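Local coordinates for iron Transport-associated domain protein (Bacillus anthracis, PDB 4H8Q) that binds heme through this NEAT domain and, as part of a hemophore, probably takes it from methemoglobin, at residues 39-44 against 50-55; 29-34 against 118-123. The protein carries 1 engineered substitution. All blocks are in the same frame, centred on the assembly; numbering follows the deposited sequence.

Interaction 1: residues 39-44 against 50-55; sequences SPARLT and KYIAMT
Leu43 and Ile52 face each other at the non-hydrogen-bonded position of an antiparallel beta hairpin, and the backbone bonds lie at the pairs next to them. Leu43 CD1 meets Ile52 CD1 at 4.0 Å. The same methyl lies 3.7 Å from Lys50 CB, so this one methyl touches two side chains of the partner strand. A chi1 of 161° sets Leu43 CG roughly opposite the backbone N and carries the branch across. Further along this buried face, Ala41 CB packs 3.8 Å from Ile52 CG2.

Two pairs of bonds clamp the strands. Arg42 N gives an almost straight bond to Ala53 O (3.0 Å, 178° at the hydrogen), although the donor is tilted 15° from the carbonyl plane. Ala53 N returns a bond to Arg42 O at 2.8 Å. Thr44 N binds Tyr51 O at 2.8 Å, and Tyr51 N binds Thr44 O at 2.9 Å. These four residues put their side chains on the other, partly exposed face. There Tyr51 CD2 is 3.7 Å from Thr44 O, which lies obliquely to the ring.

The long polar side chains find their partners elsewhere. Arg42 is bent at chi2 and chi3, and its NH1 forms a salt bridge with Asp17. Lys50 NZ bonds to Asn95 O.

Each strand also has an outer neighbour in the antiparallel barrel. Ala41 and Leu43 bond by backbone to strand 14-24, while Lys50, Ile52 and Met54 do so to strand 87-94.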
ATOM      1  N   SER A  39      -4.155   2.486   8.065  1.00 22.27           N
ATOM      2  CA  SER A  39      -4.310   1.116   8.535  1.00 18.49           C
ATOM      3  C   SER A  39      -5.469   1.125   9.532  1.00 21.12           C
ATOM      4  O   SER A  39      -5.574   2.054  10.327  1.00 24.39           O
ATOM      5  CB  SER A  39      -3.019   0.639   9.212  1.00 19.99           C
ATOM      6  OG  SER A  39      -3.175  -0.654   9.766  1.00 20.91           O
ATOM      7  N   PRO A  40      -6.335   0.098   9.503  1.00 21.31           N
ATOM      8  CA  PRO A  40      -6.204  -1.085   8.651  1.00 18.90           C
ATOM      9  C   PRO A  40      -6.657  -0.850   7.223  1.00 18.65           C
ATOM     10  O   PRO A  40      -7.498   0.028   6.940  1.00 20.03           O
ATOM     11  CB  PRO A  40      -7.157  -2.092   9.307  1.00 21.08           C
ATOM     12  CG  PRO A  40      -8.206  -1.244   9.922  1.00 26.19           C
ATOM     13  CD  PRO A  40      -7.494  -0.014  10.409  1.00 24.85           C
ATOM     14  N   ALA A  41      -6.100  -1.657   6.332  1.00 18.56           N
ATOM     15  CA  ALA A  41      -6.564  -1.742   4.953  1.00 19.83           C
ATOM     16  C   ALA A  41      -7.729  -2.718   4.886  1.00 20.96           C
ATOM     17  O   ALA A  41      -8.120  -3.318   5.894  1.00 19.09           O
ATOM     18  CB  ALA A  41      -5.432  -2.217   4.056  1.00 20.06           C
ATOM     19  N   ARG A  42      -8.299  -2.876   3.698  1.00 18.74           N
ATOM     20  CA  ARG A  42      -9.385  -3.828   3.534  1.00 20.77           C
ATOM     21  C   ARG A  42      -8.934  -4.962   2.633  1.00 21.26           C
ATOM     22  O   ARG A  42      -8.437  -4.751   1.527  1.00 22.38           O
ATOM     23  CB  ARG A  42     -10.647  -3.152   2.992  1.00 19.25           C
ATOM     24  CG  ARG A  42     -11.310  -2.194   3.986  1.00 19.20           C
ATOM     25  CD  ARG A  42     -12.005  -2.960   5.118  1.00 21.50           C
ATOM     26  NE  ARG A  42     -13.335  -3.405   4.699  1.00 21.91           N
ATOM     27  CZ  ARG A  42     -14.084  -4.280   5.364  1.00 27.75           C
ATOM     28  NH1 ARG A  42     -13.638  -4.831   6.487  1.00 22.80           N
ATOM     29  NH2 ARG A  42     -15.284  -4.607   4.901  1.00 23.11           N
ATOM     30  N   LEU A  43      -9.092  -6.174   3.142  1.00 20.02           N
ATOM     31  CA  LEU A  43      -8.729  -7.376   2.425  1.00 17.70           C
ATOM     32  C   LEU A  43      -9.989  -7.988   1.839  1.00 21.71           C
ATOM     33  O   LEU A  43     -10.957  -8.231   2.556  1.00 22.40           O
ATOM     34  CB  LEU A  43      -8.096  -8.364   3.403  1.00 23.62           C
ATOM     35  CG  LEU A  43      -8.039  -9.834   2.995  1.00 21.99           C
ATOM     36  CD1 LEU A  43      -7.100 -10.022   1.810  1.00 25.63           C
ATOM     37  CD2 LEU A  43      -7.582 -10.665   4.182  1.00 21.89           C
ATOM     38  N   THR A  44      -9.983  -8.227   0.537  1.00 22.56           N
ATOM     39  CA  THR A  44     -11.089  -8.941  -0.091  1.00 21.69           C
ATOM     40  C   THR A  44     -10.584 -10.308  -0.499  1.00 26.25           C
ATOM     41  O   THR A  44      -9.578 -10.430  -1.203  1.00 25.29           O
ATOM     42  CB  THR A  44     -11.623  -8.207  -1.330  1.00 20.39           C
ATOM     43  OG1 THR A  44     -12.172  -6.945  -0.946  1.00 23.80           O
ATOM     44  CG2 THR A  44     -12.704  -9.046  -2.013  1.00 24.21           C
ATOM     45  N   LYS A  50      -6.393 -13.006  -2.820  1.00 30.84           N
ATOM     46  CA  LYS A  50      -6.457 -11.957  -1.811  1.00 27.23           C
ATOM     47  C   LYS A  50      -6.105 -10.609  -2.422  1.00 26.50           C
ATOM     48  O   LYS A  50      -5.043 -10.450  -3.028  1.00 29.84           O
ATOM     49  CB  LYS A  50      -5.495 -12.256  -0.666  1.00 26.77           C
ATOM     50  CG  LYS A  50      -5.685 -13.618  -0.022  1.00 30.63           C
ATOM     51  CD  LYS A  50      -4.794 -13.762   1.195  1.00 35.99           C
ATOM     52  CE  LYS A  50      -4.617 -15.217   1.589  1.00 43.25           C
ATOM     53  NZ  LYS A  50      -3.845 -15.964   0.558  1.00 46.64           N
ATOM     54  N   TYR A  51      -7.003  -9.645  -2.265  1.00 23.34           N
ATOM     55  CA  TYR A  51      -6.763  -8.302  -2.771  1.00 22.99           C
ATOM     56  C   TYR A  51      -6.788  -7.330  -1.613  1.00 25.30           C
ATOM     57  O   TYR A  51      -7.610  -7.449  -0.706  1.00 24.11           O
ATOM     58  CB  TYR A  51      -7.830  -7.909  -3.785  1.00 23.65           C
ATOM     59  CG  TYR A  51      -7.980  -8.924  -4.886  1.00 28.95           C
ATOM     60  CD1 TYR A  51      -7.136  -8.905  -5.988  1.00 32.11           C
ATOM     61  CD2 TYR A  51      -8.951  -9.911  -4.815  1.00 30.29           C
ATOM     62  CE1 TYR A  51      -7.264  -9.841  -6.997  1.00 37.46           C
ATOM     63  CE2 TYR A  51      -9.084 -10.850  -5.815  1.00 38.25           C
ATOM     64  CZ  TYR A  51      -8.240 -10.810  -6.903  1.00 40.87           C
ATOM     65  OH  TYR A  51      -8.374 -11.749  -7.902  1.00 46.87           O
ATOM     66  N   ILE A  52      -5.880  -6.367  -1.649  1.00 18.99           N
ATOM     67  CA  ILE A  52      -5.799  -5.356  -0.616  1.00 18.54           C
ATOM     68  C   ILE A  52      -6.213  -4.034  -1.220  1.00 21.21           C
ATOM     69  O   ILE A  52      -5.729  -3.660  -2.289  1.00 22.84           O
ATOM     70  CB  ILE A  52      -4.353  -5.207  -0.130  1.00 17.93           C
ATOM     71  CG1 ILE A  52      -3.832  -6.549   0.394  1.00 21.92           C
ATOM     72  CG2 ILE A  52      -4.249  -4.090   0.914  1.00 20.94           C
ATOM     73  CD1 ILE A  52      -4.477  -6.981   1.685  1.00 23.96           C
ATOM     74  N   ALA A  53      -7.120  -3.343  -0.545  1.00 18.42           N
ATOM     75  CA  ALA A  53      -7.476  -1.977  -0.893  1.00 17.80           C
ATOM     76  C   ALA A  53      -6.957  -1.061   0.198  1.00 20.57           C
ATOM     77  O   ALA A  53      -7.343  -1.174   1.362  1.00 20.89           O
ATOM     78  CB  ALA A  53      -8.988  -1.835  -1.038  1.00 20.22           C
ATOM     79  N   MET A  54      -6.076  -0.149  -0.195  1.00 18.36           N
ATOM     80  CA  MET A  54      -5.350   0.690   0.752  1.00 18.56           C
ATOM     81  C   MET A  54      -5.558   2.161   0.426  1.00 18.83           C
ATOM     82  O   MET A  54      -5.431   2.561  -0.732  1.00 19.40           O
ATOM     83  CB  MET A  54      -3.856   0.377   0.653  1.00 19.71           C
ATOM     84  CG  MET A  54      -3.006   1.159   1.624  1.00 22.36           C
ATOM     85  SD  MET A  54      -1.292   0.626   1.522  1.00 25.24           S
ATOM     86  CE  MET A  54      -1.449  -1.109   1.914  1.00 26.08           C
ATOM     87  N   THR A  55      -5.866   2.960   1.443  1.00 19.41           N
ATOM     88  CA  THR A  55      -6.013   4.400   1.274  1.00 17.61           C
ATOM     89  C   THR A  55      -4.673   5.124   1.419  1.00 18.49           C
ATOM     90  O   THR A  55      -3.949   4.933   2.410  1.00 19.60           O
ATOM     91  CB  THR A  55      -7.019   4.976   2.289  1.00 21.38           C
ATOM     92  OG1 THR A  55      -8.307   4.381   2.064  1.00 21.70           O
ATOM     93  CG2 THR A  55      -7.123   6.489   2.143  1.00 23.47           C
TER
HETATM   94  O   HOH W   1      -8.692   1.793   4.279  1.00 40.99           O

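Interaction 2: residues 29-34 against 118-123; sequences EISMMN and YDVQIQ. With HEM (protoporphyrin IX containing Fe), chain B.
The heme pocket of the NEAT domain is built here from the loop after strand 14-24 and from strand 114-125, where Ser31 and Met33 touch Val120. No hydrogen bond joins the two segments. Ser31 OG lies 3.8 Å from Val120 CG1, and Met33 SD lies 4.2 Å from Val120 CG2. One valine thus touches both loop residues, each through a different methyl.

The loop is shaped by an ST turn: Met33 N donates to Ser31 OG at 3.0 Å. Ser31 OG stands opposite the backbone N (chi1 178°), where it also donates to propionate oxygen O1D of the heme at 2.6 Å. Met32 N reaches the second oxygen of that propionate, O2D, at 2.8 Å in a nearly straight bond (172° at the hydrogen). Both carboxylate oxygens are therefore gripped by the loop.

From the strand, Tyr118 lays its ring along the porphyrin, with heme C3D 3.3 Å above the ring plane and over its centre. Its OH bonds to the OH of Tyr114. This fits the YxxxY motif of NEAT domains, in which the first tyrosine typically ligates the iron.

Val120 CG1 also meets the heme, 3.6 Å from methyl CMD. The Met33 chain runs extended beside a vinyl group, with Met33 CG 3.2 Å from heme CBC.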
ATOM      1  N   GLU A  29      12.525  -1.072  10.426  1.00 22.27           N
ATOM      2  CA  GLU A  29      12.220   0.295  10.837  1.00 22.55           C
ATOM      3  C   GLU A  29      10.975   0.808  10.128  1.00 25.75           C
ATOM      4  O   GLU A  29      10.764   0.515   8.954  1.00 22.35           O
ATOM      5  CB  GLU A  29      13.393   1.219  10.517  1.00 23.12           C
ATOM      6  CG  GLU A  29      14.657   0.864  11.293  1.00 25.98           C
ATOM      7  CD  GLU A  29      15.826   1.759  10.938  1.00 34.20           C
ATOM      8  OE1 GLU A  29      15.785   2.951  11.306  1.00 35.05           O
ATOM      9  OE2 GLU A  29      16.788   1.270  10.299  1.00 30.31           O
ATOM     10  N   ILE A  30      10.161   1.582  10.838  1.00 22.62           N
ATOM     11  CA  ILE A  30       8.956   2.147  10.228  1.00 19.92           C
ATOM     12  C   ILE A  30       9.319   3.181   9.181  1.00 20.73           C
ATOM     13  O   ILE A  30      10.132   4.073   9.426  1.00 23.02           O
ATOM     14  CB  ILE A  30       8.018   2.776  11.274  1.00 23.14           C
ATOM     15  CG1 ILE A  30       7.664   1.749  12.348  1.00 33.07           C
ATOM     16  CG2 ILE A  30       6.746   3.295  10.609  1.00 25.22           C
ATOM     17  CD1 ILE A  30       7.019   0.495  11.801  1.00 31.59           C
ATOM     18  N   SER A  31       8.717   3.060   7.999  1.00 18.96           N
ATOM     19  CA  SER A  31       9.013   3.968   6.904  1.00 19.93           C
ATOM     20  C   SER A  31       8.325   5.309   7.098  1.00 17.75           C
ATOM     21  O   SER A  31       7.260   5.392   7.727  1.00 20.22           O
ATOM     22  CB  SER A  31       8.515   3.373   5.577  1.00 16.17           C
ATOM     23  OG  SER A  31       8.746   4.263   4.506  1.00 17.85           O
ATOM     24  N   MET A  32       8.938   6.358   6.545  0.67 18.10           N
ATOM     25  CA  MET A  32       8.324   7.685   6.441  0.67 20.67           C
ATOM     26  C   MET A  32       7.001   7.587   5.682  0.67 20.42           C
ATOM     27  O   MET A  32       6.100   8.410   5.863  0.67 22.15           O
ATOM     28  CB  MET A  32       9.259   8.663   5.714  0.67 22.24           C
ATOM     29  CG  MET A  32      10.468   9.157   6.528  0.67 23.97           C
ATOM     30  SD  MET A  32      10.077  10.342   7.844  0.67 27.46           S
ATOM     31  CE  MET A  32       9.585  11.801   6.925  0.67 25.47           C
ATOM     32  N   MET A  33       6.880   6.569   4.842  1.00 18.96           N
ATOM     33  CA  MET A  33       5.645   6.372   4.081  1.00 18.83           C
ATOM     34  C   MET A  33       4.488   5.947   4.978  1.00 20.40           C
ATOM     35  O   MET A  33       3.328   6.169   4.644  1.00 20.56           O
ATOM     36  CB  MET A  33       5.839   5.364   2.951  1.00 18.45           C
ATOM     37  CG  MET A  33       4.565   5.112   2.161  1.00 16.91           C
ATOM     38  SD  MET A  33       4.920   4.233   0.631  1.00 21.46           S
ATOM     39  CE  MET A  33       3.250   4.149  -0.030  1.00 25.52           C
ATOM     40  N   ASN A  34       4.789   5.340   6.120  1.00 18.96           N
ATOM     41  CA  ASN A  34       3.743   4.809   6.970  1.00 21.26           C
ATOM     42  C   ASN A  34       2.775   5.898   7.426  1.00 19.22           C
ATOM     43  O   ASN A  34       1.610   5.631   7.738  1.00 24.27           O
ATOM     44  CB  ASN A  34       4.357   4.103   8.173  1.00 22.44           C
ATOM     45  CG  ASN A  34       3.375   3.215   8.879  1.00 20.90           C
ATOM     46  OD1 ASN A  34       2.928   2.198   8.337  1.00 21.38           O
ATOM     47  ND2 ASN A  34       3.029   3.586  10.108  1.00 25.19           N
ATOM     48  N   TYR A 118      11.392   5.492  -4.010  1.00 17.91           N
ATOM     49  CA  TYR A 118      11.899   4.623  -2.961  1.00 17.23           C
ATOM     50  C   TYR A 118      11.354   3.225  -3.109  1.00 19.39           C
ATOM     51  O   TYR A 118      10.265   3.019  -3.658  1.00 20.18           O
ATOM     52  CB  TYR A 118      11.435   5.105  -1.585  1.00 16.85           C
ATOM     53  CG  TYR A 118      11.793   6.517  -1.209  1.00 17.06           C
ATOM     54  CD1 TYR A 118      13.057   6.820  -0.725  1.00 20.25           C
ATOM     55  CD2 TYR A 118      10.861   7.539  -1.300  1.00 16.36           C
ATOM     56  CE1 TYR A 118      13.394   8.108  -0.368  1.00 21.87           C
ATOM     57  CE2 TYR A 118      11.194   8.845  -0.940  1.00 18.27           C
ATOM     58  CZ  TYR A 118      12.456   9.110  -0.463  1.00 20.02           C
ATOM     59  OH  TYR A 118      12.794  10.395  -0.104  1.00 19.96           O
ATOM     60  N   ASP A 119      12.110   2.267  -2.583  1.00 17.52           N
ATOM     61  CA  ASP A 119      11.598   0.945  -2.295  1.00 16.82           C
ATOM     62  C   ASP A 119      11.116   0.887  -0.844  1.00 20.61           C
ATOM     63  O   ASP A 119      11.715   1.496   0.038  1.00 18.77           O
ATOM     64  CB  ASP A 119      12.703  -0.095  -2.516  1.00 18.72           C
ATOM     65  CG  ASP A 119      13.128  -0.194  -3.970  1.00 28.99           C
ATOM     66  OD1 ASP A 119      14.330  -0.033  -4.257  1.00 37.27           O
ATOM     67  OD2 ASP A 119      12.267  -0.451  -4.826  1.00 33.46           O
ATOM     68  N   VAL A 120      10.020   0.182  -0.592  1.00 16.90           N
ATOM     69  CA  VAL A 120       9.584  -0.090   0.771  1.00 15.99           C
ATOM     70  C   VAL A 120       9.037  -1.507   0.839  1.00 19.74           C
ATOM     71  O   VAL A 120       8.827  -2.155  -0.198  1.00 21.60           O
ATOM     72  CB  VAL A 120       8.455   0.861   1.212  1.00 18.49           C
ATOM     73  CG1 VAL A 120       8.945   2.287   1.276  1.00 19.29           C
ATOM     74  CG2 VAL A 120       7.266   0.750   0.242  1.00 17.87           C
ATOM     75  N   GLN A 121       8.821  -1.992   2.058  1.00 18.61           N
ATOM     76  CA  GLN A 121       8.111  -3.248   2.259  1.00 20.96           C
ATOM     77  C   GLN A 121       6.836  -3.024   3.051  1.00 19.92           C
ATOM     78  O   GLN A 121       6.797  -2.211   3.972  1.00 19.49           O
ATOM     79  CB  GLN A 121       8.980  -4.278   2.985  1.00 18.75           C
ATOM     80  CG  GLN A 121      10.012  -4.947   2.096  1.00 20.03           C
ATOM     81  CD  GLN A 121      11.236  -4.091   1.900  1.00 22.30           C
ATOM     82  OE1 GLN A 121      11.889  -3.713   2.872  1.00 23.22           O
ATOM     83  NE2 GLN A 121      11.558  -3.775   0.650  1.00 24.78           N
ATOM     84  N   ILE A 122       5.785  -3.744   2.683  1.00 16.86           N
ATOM     85  CA  ILE A 122       4.565  -3.733   3.468  1.00 14.59           C
ATOM     86  C   ILE A 122       4.510  -5.009   4.292  1.00 20.09           C
ATOM     87  O   ILE A 122       4.668  -6.107   3.755  1.00 20.49           O
ATOM     88  CB  ILE A 122       3.321  -3.650   2.561  1.00 18.31           C
ATOM     89  CG1 ILE A 122       3.337  -2.328   1.792  1.00 19.70           C
ATOM     90  CG2 ILE A 122       2.050  -3.768   3.399  1.00 19.42           C
ATOM     91  CD1 ILE A 122       2.367  -2.271   0.596  1.00 22.86           C
ATOM     92  N   GLN A 123       4.298  -4.865   5.595  1.00 18.34           N
ATOM     93  CA  GLN A 123       4.115  -6.026   6.461  1.00 20.04           C
ATOM     94  C   GLN A 123       2.718  -5.998   7.047  1.00 19.23           C
ATOM     95  O   GLN A 123       2.377  -5.095   7.804  1.00 21.23           O
ATOM     96  CB  GLN A 123       5.150  -6.058   7.587  1.00 23.19           C
ATOM     97  CG  GLN A 123       5.044  -7.303   8.457  1.00 23.54           C
ATOM     98  CD  GLN A 123       6.106  -8.336   8.117  1.00 30.30           C
ATOM     99  OE1 GLN A 123       7.282  -8.159   8.442  1.00 27.66           O
ATOM    100  NE2 GLN A 123       5.699  -9.415   7.451  1.00 29.21           N
TER
HETATM  101  CHA HEM B 201      12.848   9.450   3.281  1.00 23.25           C
HETATM  102  CHB HEM B 201      11.422  13.957   4.381  1.00 22.75           C
HETATM  103  CHC HEM B 201       7.104  13.165   2.278  1.00 22.11           C
HETATM  104  CHD HEM B 201       8.290   8.485   1.703  1.00 20.78           C
HETATM  105  C1A HEM B 201      12.832  10.736   3.748  1.00 21.03           C
HETATM  106  C2A HEM B 201      13.931  11.412   4.414  1.00 20.33           C
HETATM  107  C3A HEM B 201      13.520  12.648   4.716  1.00 20.30           C
HETATM  108  C4A HEM B 201      12.165  12.810   4.244  1.00 22.42           C
HETATM  109  CMA HEM B 201      14.334  13.746   5.434  1.00 21.90           C
HETATM  110  CAA HEM B 201      15.312  10.785   4.734  1.00 22.49           C
HETATM  111  CBA HEM B 201      15.148   9.722   5.821  1.00 31.07           C
HETATM  112  CGA HEM B 201      14.561  10.288   7.097  1.00 35.96           C
HETATM  113  O1A HEM B 201      15.012  11.371   7.546  1.00 39.74           O
HETATM  114  O2A HEM B 201      13.651   9.657   7.697  1.00 36.76           O
HETATM  115  C1B HEM B 201      10.131  14.117   3.930  1.00 21.91           C
HETATM  116  C2B HEM B 201       9.327  15.300   4.125  1.00 21.13           C
HETATM  117  C3B HEM B 201       8.142  15.094   3.555  1.00 20.98           C
HETATM  118  C4B HEM B 201       8.143  13.767   2.964  1.00 21.95           C
HETATM  119  CMB HEM B 201       9.769  16.570   4.890  1.00 20.16           C
HETATM  120  CAB HEM B 201       6.990  16.122   3.540  1.00 24.12           C
HETATM  121  CBB HEM B 201       5.798  15.779   3.060  1.00 34.63           C
HETATM  122  C1C HEM B 201       7.034  11.821   1.965  1.00 21.06           C
HETATM  123  C2C HEM B 201       5.885  11.135   1.405  1.00 19.01           C
HETATM  124  C3C HEM B 201       6.207   9.845   1.241  1.00 18.40           C
HETATM  125  C4C HEM B 201       7.578   9.662   1.694  1.00 19.28           C
HETATM  126  CMC HEM B 201       4.533  11.803   1.048  1.00 22.61           C
HETATM  127  CAC HEM B 201       5.289   8.743   0.672  1.00 21.28           C
HETATM  128  CBC HEM B 201       5.800   7.538   0.419  1.00 31.07           C
HETATM  129  C1D HEM B 201       9.610   8.348   2.063  1.00 18.92           C
HETATM  130  C2D HEM B 201      10.328   7.104   1.970  1.00 19.12           C
HETATM  131  C3D HEM B 201      11.733   7.394   2.458  1.00 19.93           C
HETATM  132  C4D HEM B 201      11.741   8.795   2.798  1.00 19.35           C
HETATM  133  CMD HEM B 201       9.783   5.753   1.486  1.00 16.31           C
HETATM  134  CAD HEM B 201      12.903   6.398   2.553  1.00 18.56           C
HETATM  135  CBD HEM B 201      13.140   6.017   4.007  1.00 20.52           C
HETATM  136  CGD HEM B 201      11.917   5.404   4.628  1.00 22.70           C
HETATM  137  O1D HEM B 201      11.330   4.437   4.056  1.00 18.31           O
HETATM  138  O2D HEM B 201      11.538   5.879   5.730  1.00 19.99           O
HETATM  139  NA  HEM B 201      11.777  11.615   3.660  1.00 17.31           N
HETATM  140  NB  HEM B 201       9.378  13.197   3.217  1.00 18.61           N
HETATM  141  NC  HEM B 201       8.037  10.885   2.136  1.00 17.08           N
HETATM  142  ND  HEM B 201      10.473   9.329   2.555  1.00 18.38           N
HETATM  143 FE   HEM B 201      10.001  11.314   2.683  1.00 20.52          FE

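The two interactions lie on opposite sides of the chain's centre, with their own centres 16 Å apart. Both belong to the same closed antiparallel sheet. Interaction 1 is a local hairpin; interaction 2 brings together parts of the chain more than 80 residues apart and bears directly on the ligand. They meet inside the barrel, where Met54 CE of interaction 1 packs 4.2 Å from Ile122 CD1 of interaction 2. The side chain of Met54 is still about 10 Å from the heme. Through Met54 the hairpin packs against the strand that also carries pocket residues, while residues 29-34 and 118-123 supply atoms that touch the heme itself.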